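Local coordinates for protein adenylate kinase (Cryptosporidium parvum Iowa II, PDB 3BE4) that probably transfers a phosphoryl group between ATP and AMP, and here holds the bisubstrate analogue bis(adenosine)-5'-pentaphosphate across its nucleotide sites, at residues V64-V69 against T94-E99; I120-I125 against V179-T184. One frame throughout, in Å; residues are numbered along the deposited sequence. Where two conformers were deposited one is given.

How the interactions relate
Both interactions join the start of one helix to another helix of the same adenylate kinase chain, but they use different elements. Interaction 1, partly buried, brings the first turns of helices 66-78 and 95-108 together beside one adenine of the bound inhibitor, through a branched network of hydrogen bonds centred on a carboxylate oxygen. Interaction 2 lies at the surface, where one aspartate–histidine bond links helix 122-130 to the C-terminal part of helix 170-184. The contact centres lie about 18 Å apart, and the two meet where Thr-94 CG2 packs 3.9 Å from Gln-183 OE1. Each includes a side-chain-capped helix start, but interaction 1 binds the ligand, whereas the Asp-122 side chain of interaction 2 lies about 12 Å from it.

Interaction 1 of 2, residues V64-V69 against T94-E99; sequences VGDEIV and TIPQAE. With AP5 (bis(adenosine)-5'-pentaphosphate), chain C.
Asp-66 and Gln-97 cross at about a right angle, their carboxylate and amide planes 87° apart, where helices 66-78 and 95-108 begin. Asp-66 OD1 accepts two bonds. Gln-97 NE2 reaches Asp-66 OD1 at 2.8 Å on the anti side, moderately bent and somewhat out of both planes, while Thr-94 OG1 donates to the same oxygen at 2.9 Å from above the carboxylate plane, 46° out of it. The other oxygen, Asp-66 OD2, rests against the proline ring, 3.3 Å from Pro-96 CB.

Thr-94 is the N-cap of helix 95-108. With chi1 63°, Thr-94 OG1 sits between the backbone N and the carbonyl carbon, where it accepts from Gln-97 N at 3.1 Å while donating to the aspartate. Gln-97 leaves the same turn with CG beside its backbone N and then runs extended, which carries the amide out to the adenine of AP5. There it reads the base edge with both ends: Gln-97 OE1 accepts from AP5 N6A at 3.0 Å, and Gln-97 NE2 donates to AP5 N1A at 3.0 Å. Val-64 N donates to AP5 N3A at 3.1 Å, and Val-69 also lies against the adenine.

Arg-93 N also bonds to Gln-97 OE1, so the amide is gripped at both ends. Asp-66 acts as a second-shell residue: by accepting from NE2 it fixes which end of the amide is the donor, matching the amino group and ring nitrogen of adenine. This hydrogen-bond pattern is consistent with selection for adenine in the AMP site of the family.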
ATOM      1  N   VAL A  64      -0.840  -0.827 -13.774  1.00 18.46           N
ATOM      2  CA  VAL A  64      -0.937  -2.030 -14.482  1.00 20.78           C
ATOM      3  C   VAL A  64      -2.426  -2.291 -14.658  1.00 19.71           C
ATOM      4  O   VAL A  64      -3.265  -1.732 -13.931  1.00 21.22           O
ATOM      5  CB  VAL A  64      -0.219  -3.116 -13.605  1.00 22.86           C
ATOM      6  CG1 VAL A  64      -0.491  -4.532 -14.067  1.00 30.31           C
ATOM      7  CG2 VAL A  64       1.289  -2.783 -13.564  1.00 21.90           C
ATOM      8  N   GLY A  65      -2.767  -3.168 -15.596  1.00 20.23           N
ATOM      9  CA  GLY A  65      -4.185  -3.537 -15.869  1.00 21.14           C
ATOM     10  C   GLY A  65      -5.043  -3.985 -14.664  1.00 21.82           C
ATOM     11  O   GLY A  65      -4.521  -4.714 -13.753  1.00 20.52           O
ATOM     12  N   ASP A  66      -6.284  -3.542 -14.558  1.00 21.16           N
ATOM     13  CA  ASP A  66      -7.176  -3.934 -13.472  1.00 19.85           C
ATOM     14  C   ASP A  66      -7.231  -5.435 -13.324  1.00 24.58           C
ATOM     15  O   ASP A  66      -7.218  -5.982 -12.192  1.00 24.43           O
ATOM     16  CB  ASP A  66      -8.561  -3.443 -13.761  1.00 22.57           C
ATOM     17  CG  ASP A  66      -8.693  -1.908 -13.503  1.00 25.86           C
ATOM     18  OD1 ASP A  66      -7.889  -1.229 -12.728  1.00 23.88           O
ATOM     19  OD2 ASP A  66      -9.675  -1.262 -14.073  1.00 30.99           O
ATOM     20  N   GLU A  67      -7.290  -6.158 -14.431  1.00 24.76           N
ATOM     21  CA  GLU A  67      -7.498  -7.581 -14.406  0.50 25.56           C
ATOM     22  C   GLU A  67      -6.273  -8.317 -13.843  1.00 25.50           C
ATOM     23  O   GLU A  67      -6.416  -9.328 -13.171  1.00 27.18           O
ATOM     24  CB  GLU A  67      -7.956  -8.070 -15.808  0.50 26.45           C
ATOM     25  CG  GLU A  67      -7.204  -7.658 -17.124  0.50 29.13           C
ATOM     26  CD  GLU A  67      -6.561  -6.270 -17.219  0.50 28.91           C
ATOM     27  OE1 GLU A  67      -7.279  -5.217 -17.170  0.50 25.84           O
ATOM     28  OE2 GLU A  67      -5.306  -6.298 -17.345  0.50 26.87           O
ATOM     29  N   ILE A  68      -5.110  -7.817 -14.128  1.00 24.53           N
ATOM     30  CA  ILE A  68      -3.882  -8.407 -13.639  1.00 23.61           C
ATOM     31  C   ILE A  68      -3.863  -8.279 -12.075  1.00 25.45           C
ATOM     32  O   ILE A  68      -3.585  -9.277 -11.361  1.00 24.40           O
ATOM     33  CB  ILE A  68      -2.690  -7.641 -14.229  1.00 24.66           C
ATOM     34  CG1 ILE A  68      -2.633  -8.047 -15.721  1.00 26.22           C
ATOM     35  CG2 ILE A  68      -1.384  -8.084 -13.590  1.00 22.50           C
ATOM     36  CD1 ILE A  68      -1.630  -7.219 -16.565  1.00 35.32           C
ATOM     37  N   VAL A  69      -4.081  -7.078 -11.550  1.00 21.38           N
ATOM     38  CA  VAL A  69      -4.024  -6.956 -10.147  0.50 21.78           C
ATOM     39  C   VAL A  69      -5.183  -7.622  -9.447  1.00 22.55           C
ATOM     40  O   VAL A  69      -5.022  -8.209  -8.355  1.00 22.64           O
ATOM     41  CB  VAL A  69      -3.791  -5.535  -9.741  0.50 22.57           C
ATOM     42  CG1 VAL A  69      -3.780  -5.468  -8.306  0.50 21.22           C
ATOM     43  CG2 VAL A  69      -2.477  -5.031 -10.389  0.50 22.63           C
ATOM     44  N   THR A  94      -8.526   1.835  -8.480  1.00 20.48           N
ATOM     45  CA  THR A  94      -9.468   2.334  -9.485  1.00 20.27           C
ATOM     46  C   THR A  94     -10.859   1.819  -9.046  1.00 23.01           C
ATOM     47  O   THR A  94     -10.992   0.873  -8.263  1.00 19.89           O
ATOM     48  CB  THR A  94      -9.225   1.776 -10.903  1.00 22.19           C
ATOM     49  OG1 THR A  94      -9.425   0.321 -10.876  1.00 21.80           O
ATOM     50  CG2 THR A  94      -7.862   2.109 -11.399  1.00 22.71           C
ATOM     51  N   ILE A  95     -11.903   2.404  -9.611  1.00 21.84           N
ATOM     52  CA  ILE A  95     -13.235   2.001  -9.325  1.00 23.95           C
ATOM     53  C   ILE A  95     -13.467   0.546  -9.815  1.00 23.72           C
ATOM     54  O   ILE A  95     -14.042  -0.174  -9.003  1.00 22.40           O
ATOM     55  CB  ILE A  95     -14.307   3.035  -9.972  1.00 24.87           C
ATOM     56  CG1 ILE A  95     -14.165   4.368  -9.300  1.00 26.56           C
ATOM     57  CG2 ILE A  95     -15.692   2.482  -9.754  1.00 25.79           C
ATOM     58  CD1 ILE A  95     -14.562   4.289  -7.780  1.00 27.19           C
ATOM     59  N   PRO A  96     -13.075   0.114 -11.057  1.00 22.96           N
ATOM     60  CA  PRO A  96     -13.207  -1.329 -11.402  1.00 22.71           C
ATOM     61  C   PRO A  96     -12.523  -2.269 -10.432  1.00 22.04           C
ATOM     62  O   PRO A  96     -13.051  -3.324 -10.130  1.00 22.77           O
ATOM     63  CB  PRO A  96     -12.695  -1.461 -12.850  1.00 25.81           C
ATOM     64  CG  PRO A  96     -12.948  -0.023 -13.365  1.00 26.17           C
ATOM     65  CD  PRO A  96     -12.655   0.930 -12.244  1.00 25.39           C
ATOM     66  N   GLN A  97     -11.425  -1.820  -9.848  1.00 17.91           N
ATOM     67  CA  GLN A  97     -10.794  -2.730  -8.773  1.00 16.03           C
ATOM     68  C   GLN A  97     -11.619  -2.781  -7.534  1.00 19.57           C
ATOM     69  O   GLN A  97     -11.656  -3.833  -6.914  1.00 19.68           O
ATOM     70  CB  GLN A  97      -9.437  -2.180  -8.450  1.00 18.65           C
ATOM     71  CG  GLN A  97      -8.476  -2.405  -9.618  1.00 16.33           C
ATOM     72  CD  GLN A  97      -7.051  -1.812  -9.347  1.00 17.33           C
ATOM     73  OE1 GLN A  97      -6.717  -1.602  -8.182  1.00 19.30           O
ATOM     74  NE2 GLN A  97      -6.291  -1.446 -10.432  1.00 18.85           N
ATOM     75  N   ALA A  98     -12.208  -1.653  -7.118  1.00 20.12           N
ATOM     76  CA  ALA A  98     -13.095  -1.624  -5.914  1.00 19.09           C
ATOM     77  C   ALA A  98     -14.327  -2.561  -6.137  1.00 20.28           C
ATOM     78  O   ALA A  98     -14.730  -3.290  -5.242  1.00 20.82           O
ATOM     79  CB  ALA A  98     -13.597  -0.195  -5.607  1.00 19.58           C
ATOM     80  N   GLU A  99     -14.900  -2.441  -7.321  1.00 21.98           N
ATOM     81  CA  GLU A  99     -16.079  -3.298  -7.634  1.00 24.20           C
ATOM     82  C   GLU A  99     -15.630  -4.770  -7.669  1.00 22.84           C
ATOM     83  O   GLU A  99     -16.425  -5.656  -7.299  1.00 25.66           O
ATOM     84  CB  GLU A  99     -16.696  -2.854  -8.990  1.00 23.35           C
ATOM     85  CG  GLU A  99     -17.213  -1.404  -8.955  1.00 26.55           C
ATOM     86  CD  GLU A  99     -17.581  -0.867 -10.306  1.00 32.55           C
ATOM     87  OE1 GLU A  99     -16.947  -1.254 -11.352  1.00 41.25           O
ATOM     88  OE2 GLU A  99     -18.486   0.037 -10.271  1.00 38.97           O
TER
HETATM   89  PA  AP5 C 219       3.488   0.756  -4.850  1.00 15.11           P
HETATM   90  O1A AP5 C 219       4.715  -0.082  -4.457  1.00 18.13           O
HETATM   91  O2A AP5 C 219       2.271   0.663  -4.055  1.00 15.16           O
HETATM   92  O3A AP5 C 219       3.932   2.289  -4.979  1.00 16.83           O
HETATM   93  PB  AP5 C 219       3.109   3.635  -4.790  1.00 16.08           P
HETATM   94  O1B AP5 C 219       1.700   3.436  -5.075  1.00 16.45           O
HETATM   95  O2B AP5 C 219       3.910   4.731  -5.504  1.00 19.85           O
HETATM   96  O3B AP5 C 219       3.286   3.821  -3.129  1.00 13.84           O
HETATM   97  PG  AP5 C 219       4.572   3.680  -2.246  1.00 14.71           P
HETATM   98  O1G AP5 C 219       5.649   4.496  -2.872  1.00 18.39           O
HETATM   99  O2G AP5 C 219       4.773   2.239  -2.014  1.00 14.71           O
HETATM  100  O3G AP5 C 219       3.986   4.436  -0.988  1.00 14.83           O
HETATM  101  PD  AP5 C 219       3.624   4.004   0.544  1.00 13.66           P
HETATM  102  O1D AP5 C 219       3.813   2.553   0.665  1.00 13.80           O
HETATM  103  O2D AP5 C 219       2.335   4.652   0.834  1.00 14.57           O
HETATM  104  O3D AP5 C 219       4.714   4.829   1.376  1.00 13.36           O
HETATM  105  PE  AP5 C 219       5.958   4.262   2.195  1.00 13.64           P
HETATM  106  O1E AP5 C 219       6.789   3.501   1.306  1.00 13.89           O
HETATM  107  O2E AP5 C 219       5.518   3.612   3.491  1.00 15.96           O
HETATM  108  O5F AP5 C 219       3.019   0.465  -6.350  1.00 14.64           O
HETATM  109  C5F AP5 C 219       4.124   0.357  -7.261  1.00 16.38           C
HETATM  110  C4F AP5 C 219       3.442   0.555  -8.677  1.00 15.09           C
HETATM  111  O4F AP5 C 219       2.884  -0.688  -9.030  1.00 15.00           O
HETATM  112  C3F AP5 C 219       2.352   1.548  -8.823  1.00 17.91           C
HETATM  113  O3F AP5 C 219       2.848   2.854  -9.023  1.00 18.02           O
HETATM  114  C2F AP5 C 219       1.723   0.963 -10.105  1.00 17.65           C
HETATM  115  O2F AP5 C 219       2.619   1.148 -11.269  1.00 21.54           O
HETATM  116  C1F AP5 C 219       1.681  -0.526  -9.814  1.00 15.62           C
HETATM  117  N9A AP5 C 219       0.503  -0.864  -9.061  1.00 15.05           N
HETATM  118  C8A AP5 C 219       0.535  -1.269  -7.698  1.00 10.84           C
HETATM  119  N7A AP5 C 219      -0.690  -1.533  -7.275  1.00 14.41           N
HETATM  120  C5A AP5 C 219      -1.552  -1.355  -8.376  1.00 16.28           C
HETATM  121  C6A AP5 C 219      -2.913  -1.551  -8.513  1.00 16.56           C
HETATM  122  N6A AP5 C 219      -3.819  -1.811  -7.563  1.00 15.28           N
HETATM  123  N1A AP5 C 219      -3.406  -1.260  -9.809  1.00 16.27           N
HETATM  124  C2A AP5 C 219      -2.558  -0.958 -10.769  1.00 16.18           C
HETATM  125  N3A AP5 C 219      -1.224  -0.766 -10.684  1.00 16.14           N
HETATM  126  C4A AP5 C 219      -0.694  -1.062  -9.409  1.00 15.62           C
HETATM  127  O5J AP5 C 219       6.618   5.612   2.651  1.00 13.78           O
HETATM  128  C5J AP5 C 219       7.342   6.476   1.645  1.00 13.71           C
HETATM  129  C4J AP5 C 219       8.485   7.137   2.446  1.00 14.30           C
HETATM  130  O4J AP5 C 219       8.053   8.005   3.512  1.00 11.67           O
HETATM  131  C3J AP5 C 219       9.485   6.107   2.978  1.00 14.21           C
HETATM  132  O3J AP5 C 219      10.792   6.630   2.869  1.00 14.53           O
HETATM  133  C2J AP5 C 219       9.067   6.156   4.415  1.00 12.96           C
HETATM  134  O2J AP5 C 219      10.150   5.824   5.273  1.00 15.46           O
HETATM  135  C1J AP5 C 219       8.731   7.530   4.797  1.00 13.73           C
HETATM  136  N9B AP5 C 219       7.731   7.788   5.785  1.00 12.49           N
HETATM  137  C8B AP5 C 219       6.623   6.997   6.085  1.00 13.75           C
HETATM  138  N7B AP5 C 219       5.901   7.633   7.026  1.00 16.98           N
HETATM  139  C5B AP5 C 219       6.532   8.813   7.339  1.00 16.20           C
HETATM  140  C6B AP5 C 219       6.160   9.955   8.115  1.00 15.01           C
HETATM  141  N6B AP5 C 219       5.032   9.933   8.826  1.00 18.38           N
HETATM  142  N1B AP5 C 219       7.022  11.009   8.157  1.00 15.05           N
HETATM  143  C2B AP5 C 219       8.158  11.023   7.334  1.00 14.54           C
HETATM  144  N3B AP5 C 219       8.518  10.000   6.500  1.00 13.59           N
HETATM  145  C4B AP5 C 219       7.653   8.923   6.422  1.00 13.91           C

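Interaction 2 of 2, residues I120-I125 against V179-T184; sequences IDDSEI and VFHKQT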
ATOM      1  N   ILE A 120      -2.535  13.829   2.660  1.00 17.36           N
ATOM      2  CA  ILE A 120      -1.129  14.408   2.603  1.00 19.09           C
ATOM      3  C   ILE A 120      -1.044  15.077   1.278  1.00 19.86           C
ATOM      4  O   ILE A 120      -1.616  14.600   0.303  1.00 23.10           O
ATOM      5  CB  ILE A 120      -0.039  13.327   2.791  1.00 17.97           C
ATOM      6  CG1 ILE A 120       1.364  13.943   2.651  1.00 17.80           C
ATOM      7  CG2 ILE A 120      -0.247  12.232   1.838  1.00 19.67           C
ATOM      8  CD1 ILE A 120       2.493  12.982   3.152  1.00 19.85           C
ATOM      9  N   ASP A 121      -0.292  16.188   1.223  1.00 17.72           N
ATOM     10  CA  ASP A 121      -0.237  16.917  -0.060  1.00 17.60           C
ATOM     11  C   ASP A 121       0.935  16.532  -0.962  1.00 19.82           C
ATOM     12  O   ASP A 121       1.870  15.897  -0.531  1.00 17.99           O
ATOM     13  CB  ASP A 121      -0.010  18.372   0.288  1.00 17.50           C
ATOM     14  CG  ASP A 121       1.240  18.572   1.190  1.00 20.00           C
ATOM     15  OD1 ASP A 121       1.250  18.043   2.393  1.00 26.09           O
ATOM     16  OD2 ASP A 121       2.309  19.147   0.745  1.00 21.42           O
ATOM     17  N   ASP A 122       0.874  16.877  -2.243  1.00 18.14           N
ATOM     18  CA  ASP A 122       1.879  16.379  -3.189  1.00 17.46           C
ATOM     19  C   ASP A 122       3.286  16.886  -2.919  1.00 17.19           C
ATOM     20  O   ASP A 122       4.253  16.150  -3.145  1.00 18.24           O
ATOM     21  CB  ASP A 122       1.565  16.844  -4.656  1.00 19.02           C
ATOM     22  CG  ASP A 122       0.283  16.287  -5.195  1.00 27.48           C
ATOM     23  OD1 ASP A 122      -0.339  15.420  -4.539  1.00 26.82           O
ATOM     24  OD2 ASP A 122      -0.069  16.661  -6.358  1.00 30.17           O
ATOM     25  N   SER A 123       3.417  18.126  -2.388  1.00 17.20           N
ATOM     26  CA  SER A 123       4.801  18.609  -2.134  1.00 16.11           C
ATOM     27  C   SER A 123       5.448  17.774  -1.018  1.00 15.62           C
ATOM     28  O   SER A 123       6.617  17.448  -1.170  1.00 16.73           O
ATOM     29  CB  SER A 123       4.800  20.082  -1.644  1.00 22.60           C
ATOM     30  OG  SER A 123       4.410  20.876  -2.767  1.00 27.35           O
ATOM     31  N   GLU A 124       4.700  17.431  -0.009  1.00 15.60           N
ATOM     32  CA  GLU A 124       5.361  16.605   1.040  1.00 14.67           C
ATOM     33  C   GLU A 124       5.609  15.249   0.467  1.00 15.60           C
ATOM     34  O   GLU A 124       6.616  14.605   0.825  1.00 15.48           O
ATOM     35  CB  GLU A 124       4.493  16.491   2.293  1.00 15.92           C
ATOM     36  CG  GLU A 124       5.369  15.876   3.392  1.00 15.38           C
ATOM     37  CD  GLU A 124       5.083  16.211   4.794  1.00 25.47           C
ATOM     38  OE1 GLU A 124       4.161  16.917   5.135  1.00 27.71           O
ATOM     39  OE2 GLU A 124       5.869  15.614   5.573  1.00 24.49           O
ATOM     40  N   ILE A 125       4.738  14.720  -0.385  1.00 14.51           N
ATOM     41  CA  ILE A 125       5.055  13.332  -0.960  1.00 14.03           C
ATOM     42  C   ILE A 125       6.391  13.375  -1.695  1.00 13.44           C
ATOM     43  O   ILE A 125       7.068  12.427  -1.711  1.00 14.61           O
ATOM     44  CB  ILE A 125       3.918  12.947  -2.056  1.00 14.09           C
ATOM     45  CG1 ILE A 125       2.616  12.728  -1.217  1.00 16.10           C
ATOM     46  CG2 ILE A 125       4.330  11.888  -3.016  1.00 17.49           C
ATOM     47  CD1 ILE A 125       2.838  11.364  -0.352  1.00 19.76           C
ATOM     48  N   VAL A 179      -2.046  10.126 -11.886  1.00 18.80           N
ATOM     49  CA  VAL A 179      -3.060   9.015 -12.011  1.00 18.60           C
ATOM     50  C   VAL A 179      -3.748   8.784 -10.649  1.00 19.48           C
ATOM     51  O   VAL A 179      -4.948   8.413 -10.582  1.00 19.66           O
ATOM     52  CB  VAL A 179      -2.477   7.729 -12.623  1.00 20.84           C
ATOM     53  CG1 VAL A 179      -1.790   8.061 -14.009  1.00 21.55           C
ATOM     54  CG2 VAL A 179      -1.317   7.196 -11.758  1.00 23.78           C
ATOM     55  N   PHE A 180      -2.995   8.963  -9.537  1.00 18.55           N
ATOM     56  CA  PHE A 180      -3.664   8.921  -8.231  1.00 18.10           C
ATOM     57  C   PHE A 180      -4.813   9.959  -8.084  1.00 18.51           C
ATOM     58  O   PHE A 180      -5.931   9.562  -7.765  1.00 18.30           O
ATOM     59  CB  PHE A 180      -2.683   9.213  -7.099  1.00 17.42           C
ATOM     60  CG  PHE A 180      -3.397   9.447  -5.793  1.00 17.33           C
ATOM     61  CD1 PHE A 180      -3.920   8.347  -5.049  1.00 16.05           C
ATOM     62  CD2 PHE A 180      -3.537  10.713  -5.265  1.00 19.38           C
ATOM     63  CE1 PHE A 180      -4.635   8.547  -3.872  1.00 19.74           C
ATOM     64  CE2 PHE A 180      -4.158  10.889  -3.990  1.00 20.10           C
ATOM     65  CZ  PHE A 180      -4.778   9.820  -3.379  1.00 16.28           C
ATOM     66  N   HIS A 181      -4.596  11.225  -8.519  1.00 17.87           N
ATOM     67  CA  HIS A 181      -5.671  12.213  -8.359  1.00 19.84           C
ATOM     68  C   HIS A 181      -6.828  11.923  -9.328  1.00 20.70           C
ATOM     69  O   HIS A 181      -7.984  12.113  -8.903  1.00 21.77           O
ATOM     70  CB  HIS A 181      -5.027  13.580  -8.569  1.00 21.83           C
ATOM     71  CG  HIS A 181      -4.198  14.018  -7.386  1.00 22.10           C
ATOM     72  ND1 HIS A 181      -4.748  14.195  -6.144  1.00 27.02           N
ATOM     73  CD2 HIS A 181      -2.883  14.343  -7.270  1.00 23.16           C
ATOM     74  CE1 HIS A 181      -3.823  14.618  -5.298  1.00 29.84           C
ATOM     75  NE2 HIS A 181      -2.688  14.735  -5.964  1.00 25.84           N
ATOM     76  N   LYS A 182      -6.515  11.463 -10.552  1.00 20.49           N
ATOM     77  CA  LYS A 182      -7.566  11.185 -11.543  1.00 23.02           C
ATOM     78  C   LYS A 182      -8.390   9.928 -11.220  1.00 24.18           C
ATOM     79  O   LYS A 182      -9.658   9.880 -11.345  1.00 24.97           O
ATOM     80  CB  LYS A 182      -6.931  11.056 -12.928  1.00 22.07           C
ATOM     81  CG  LYS A 182      -6.528  12.433 -13.458  1.00 29.30           C
ATOM     82  CD  LYS A 182      -5.739  12.283 -14.841  1.00 32.00           C
ATOM     83  CE  LYS A 182      -5.374  13.656 -15.568  1.00 37.06           C
ATOM     84  NZ  LYS A 182      -5.191  14.847 -14.707  1.00 44.62           N
ATOM     85  N   GLN A 183      -7.725   8.830 -10.870  1.00 21.36           N
ATOM     86  CA  GLN A 183      -8.327   7.479 -10.824  1.00 21.31           C
ATOM     87  C   GLN A 183      -8.537   6.935  -9.441  1.00 21.87           C
ATOM     88  O   GLN A 183      -9.493   6.149  -9.235  1.00 22.77           O
ATOM     89  CB  GLN A 183      -7.502   6.486 -11.667  1.00 23.58           C
ATOM     90  CG  GLN A 183      -7.726   6.795 -13.137  1.00 29.15           C
ATOM     91  CD  GLN A 183      -7.012   5.892 -14.075  1.00 36.87           C
ATOM     92  OE1 GLN A 183      -7.327   4.710 -14.207  1.00 38.85           O
ATOM     93  NE2 GLN A 183      -6.041   6.449 -14.768  1.00 36.87           N
ATOM     94  N   THR A 184      -7.637   7.285  -8.502  1.00 17.97           N
ATOM     95  CA  THR A 184      -7.684   6.645  -7.159  1.00 19.45           C
ATOM     96  C   THR A 184      -8.484   7.496  -6.215  1.00 20.82           C
ATOM     97  O   THR A 184      -9.247   6.973  -5.457  1.00 19.13           O
ATOM     98  CB  THR A 184      -6.264   6.458  -6.651  1.00 19.36           C
ATOM     99  OG1 THR A 184      -5.558   5.685  -7.620  1.00 17.09           O
ATOM    100  CG2 THR A 184      -6.315   5.697  -5.266  1.00 18.10           C
TER
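A single side-chain pair, Asp-122 with His-181, bridges two helical segments whose nearest CA atoms, those of the same two residues, are 10.1 Å apart. The side chains approach from opposite directions and meet between the backbones. His-181 NE2 donates to Asp-122 OD1 at 2.8 Å in a nearly straight bond (167°), using the syn lone pair of that oxygen. The carboxylate lies at the ring edge, with OD1 almost in the imidazole plane, although the two flat groups are turned 44° against each other. Asp-122 OD2 lies 3.3 Å from His-181 NE2.

In both residues CG stands beside the backbone N and anti to the carbonyl carbon (chi1 -75° in His-181), and from there each side chain reaches toward the other helix. Phe-180 CD2 lies over the centre of one face of the His-181 imidazole, 3.8 Å from its plane. A nearby carboxylate would be expected to stabilise a protonated imidazole, although the bond itself needs only a proton on NE2.

Asp-122 opens helix 122-130 directly after the N-cap Asp-121, whose OD2 accepts from Glu-124 N at 3.0 Å. This helix follows strand 114-119 of the central parallel sheet. The side chains of Ile-125 and Asp-122 both touch Leu-177, one turn before His-181 in helix 170-184, while Phe-180 packs on Pro-14 in the loop after strand 7-12.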